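Local structure of glucokinase (Leishmania braziliensis MHOM/BR/75/M2904, 6EDI) at residues V180-T185 against N329-T334. The protein probably phosphorylates D-glucose with ATP, acting as a glucokinase of the actin-like ATPase superfamily. Residues are numbered along the deposited sequence; the frame is centred on the assembly and turned at random.
Sequences VMWKGT and NLIGLT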
loop_
_atom_site.group_PDB
_atom_site.type_symbol
_atom_site.label_atom_id
_atom_site.label_comp_id
_atom_site.label_asym_id
_atom_site.label_seq_id
_atom_site.Cartn_x
_atom_site.Cartn_y
_atom_site.Cartn_z
ATOM N N VAL A 180 12.149 -19.918 6.250
ATOM C CA VAL A 180 12.923 -18.761 5.833
ATOM C C VAL A 180 13.634 -19.041 4.530
ATOM O O VAL A 180 14.338 -20.040 4.405
ATOM C CB VAL A 180 13.957 -18.371 6.891
ATOM C CG1 VAL A 180 14.831 -17.220 6.400
ATOM C CG2 VAL A 180 13.249 -17.993 8.161
ATOM N N MET A 181 13.428 -18.179 3.545
ATOM C CA MET A 181 14.231 -18.262 2.336
ATOM C C MET A 181 15.573 -17.590 2.612
ATOM O O MET A 181 16.636 -18.168 2.352
ATOM C CB MET A 181 13.513 -17.607 1.161
ATOM C CG MET A 181 12.221 -18.293 0.818
ATOM S SD MET A 181 11.173 -17.478 -0.408
ATOM C CE MET A 181 12.372 -17.152 -1.702
ATOM N N TRP A 182 15.511 -16.363 3.136
ATOM C CA TRP A 182 16.695 -15.646 3.576
ATOM C C TRP A 182 16.361 -14.536 4.565
ATOM O O TRP A 182 15.288 -13.921 4.517
ATOM C CB TRP A 182 17.506 -15.107 2.397
ATOM C CG TRP A 182 16.748 -14.197 1.475
ATOM C CD1 TRP A 182 16.394 -12.894 1.711
ATOM C CD2 TRP A 182 16.279 -14.511 0.159
ATOM N NE1 TRP A 182 15.719 -12.389 0.623
ATOM C CE2 TRP A 182 15.641 -13.361 -0.346
ATOM C CE3 TRP A 182 16.337 -15.657 -0.643
ATOM C CZ2 TRP A 182 15.062 -13.325 -1.620
ATOM C CZ3 TRP A 182 15.770 -15.621 -1.911
ATOM C CH2 TRP A 182 15.147 -14.462 -2.391
ATOM N N LYS A 183 17.289 -14.294 5.475
ATOM C CA LYS A 183 17.073 -13.338 6.534
ATOM C C LYS A 183 17.573 -11.987 6.055
ATOM O O LYS A 183 18.660 -11.885 5.496
ATOM C CB LYS A 183 17.813 -13.795 7.784
ATOM C CG LYS A 183 17.742 -12.842 8.955
ATOM C CD LYS A 183 18.566 -13.381 10.115
ATOM C CE LYS A 183 18.898 -12.275 11.077
ATOM N NZ LYS A 183 19.545 -12.768 12.335
ATOM N N GLY A 184 16.768 -10.952 6.252
ATOM C CA GLY A 184 17.160 -9.610 5.858
ATOM C C GLY A 184 18.056 -8.937 6.875
ATOM O O GLY A 184 18.072 -9.303 8.047
ATOM N N THR A 185 18.787 -7.925 6.425
ATOM C CA THR A 185 19.735 -7.218 7.279
ATOM C C THR A 185 19.079 -6.472 8.433
ATOM O O THR A 185 19.740 -6.134 9.415
ATOM C CB THR A 185 20.516 -6.182 6.472
ATOM O OG1 THR A 185 19.589 -5.363 5.761
ATOM C CG2 THR A 185 21.439 -6.846 5.482
ATOM N N ASN A 329 11.315 -14.331 -12.094
ATOM C CA ASN A 329 10.391 -13.227 -12.334
ATOM C C ASN A 329 9.376 -12.957 -11.220
ATOM O O ASN A 329 9.008 -11.795 -10.983
ATOM C CB ASN A 329 9.704 -13.411 -13.681
ATOM C CG ASN A 329 10.604 -12.992 -14.825
ATOM O OD1 ASN A 329 11.317 -11.991 -14.714
ATOM N ND2 ASN A 329 10.604 -13.757 -15.907
ATOM N N LEU A 330 8.929 -14.009 -10.539
ATOM C CA LEU A 330 8.158 -13.798 -9.319
ATOM C C LEU A 330 8.977 -12.932 -8.354
ATOM O O LEU A 330 8.477 -11.954 -7.795
ATOM C CB LEU A 330 7.794 -15.126 -8.657
ATOM C CG LEU A 330 7.100 -14.930 -7.301
ATOM C CD1 LEU A 330 5.703 -14.362 -7.527
ATOM C CD2 LEU A 330 7.043 -16.235 -6.511
ATOM N N ILE A 331 10.247 -13.283 -8.185
ATOM C CA ILE A 331 11.130 -12.510 -7.321
ATOM C C ILE A 331 11.360 -11.096 -7.887
ATOM O O ILE A 331 11.442 -10.114 -7.128
ATOM C CB ILE A 331 12.464 -13.268 -7.054
ATOM C CG1 ILE A 331 12.205 -14.497 -6.177
ATOM C CG2 ILE A 331 13.482 -12.359 -6.387
ATOM C CD1 ILE A 331 11.697 -14.140 -4.791
ATOM N N GLY A 332 11.434 -10.989 -9.215
ATOM C CA GLY A 332 11.536 -9.681 -9.859
ATOM C C GLY A 332 10.382 -8.756 -9.488
ATOM O O GLY A 332 10.587 -7.562 -9.235
ATOM N N LEU A 333 9.168 -9.312 -9.447
ATOM C CA LEU A 333 8.000 -8.575 -8.969
ATOM C C LEU A 333 8.224 -8.169 -7.527
ATOM O O LEU A 333 7.973 -7.020 -7.162
ATOM C CB LEU A 333 6.718 -9.412 -9.073
ATOM C CG LEU A 333 5.514 -8.908 -8.267
ATOM C CD1 LEU A 333 4.960 -7.586 -8.778
ATOM C CD2 LEU A 333 4.415 -9.956 -8.235
ATOM N N THR A 334 8.701 -9.105 -6.704
ATOM C CA THR A 334 8.964 -8.771 -5.300
ATOM C C THR A 334 10.069 -7.736 -5.124
ATOM O O THR A 334 10.131 -7.068 -4.101
ATOM C CB THR A 334 9.307 -9.991 -4.436
ATOM O OG1 THR A 334 10.572 -10.538 -4.841
ATOM C CG2 THR A 334 8.219 -11.052 -4.535
#
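Ile331 CD1 meets two side chains of 180-185, the methyl CE of Met181 at 4.4 Å and CH2 of the Trp182 indole at 4.2 Å. All three residues are buried, and the contact is purely apolar, with no hydrogen bond passing between the segments. Ile331 suits the helix side because its longer branch ends in a slim methyl; with CD1 folded back rather than extended from CA (chi2 -64°), that methyl comes obliquely to the far corner of the six-membered ring. Met181 suits the other side because its unbranched chain spans a wide gap: the nearest CA atoms, those of Met181 and Ile331, are 11.7 Å apart, and the turn about CG-SD (chi3 49°) sets the terminal methyl CE beside the isoleucine.

Consecutive residues can both point at the helix because Met181 and Trp182 form a classic beta bulge opposite Phe390, on one of the two strands that are outermost, within the chain, in the six-stranded mixed sheet that also contains 205-210 and 345-348. The contact thus joins an edge strand of this sheet to the long helix 317-341. Within the bulge Met181 CB lies 3.8 Å above the indole plane, toward its rim, while the Phe390 ring meets Trp182 with planes about 30° apart. Leu348 touches both Met181 and Ile331, and Leu373 of helix 363-373 packs on Ile331.

Polar groups bond away from the interface: Met181 and Trp182 hydrogen-bond to the backbone of Phe390, and within the helix Thr334 OG1 donates to Ile331 O, three residues back, over 2.5 Å, short enough that the exact length is doubtful.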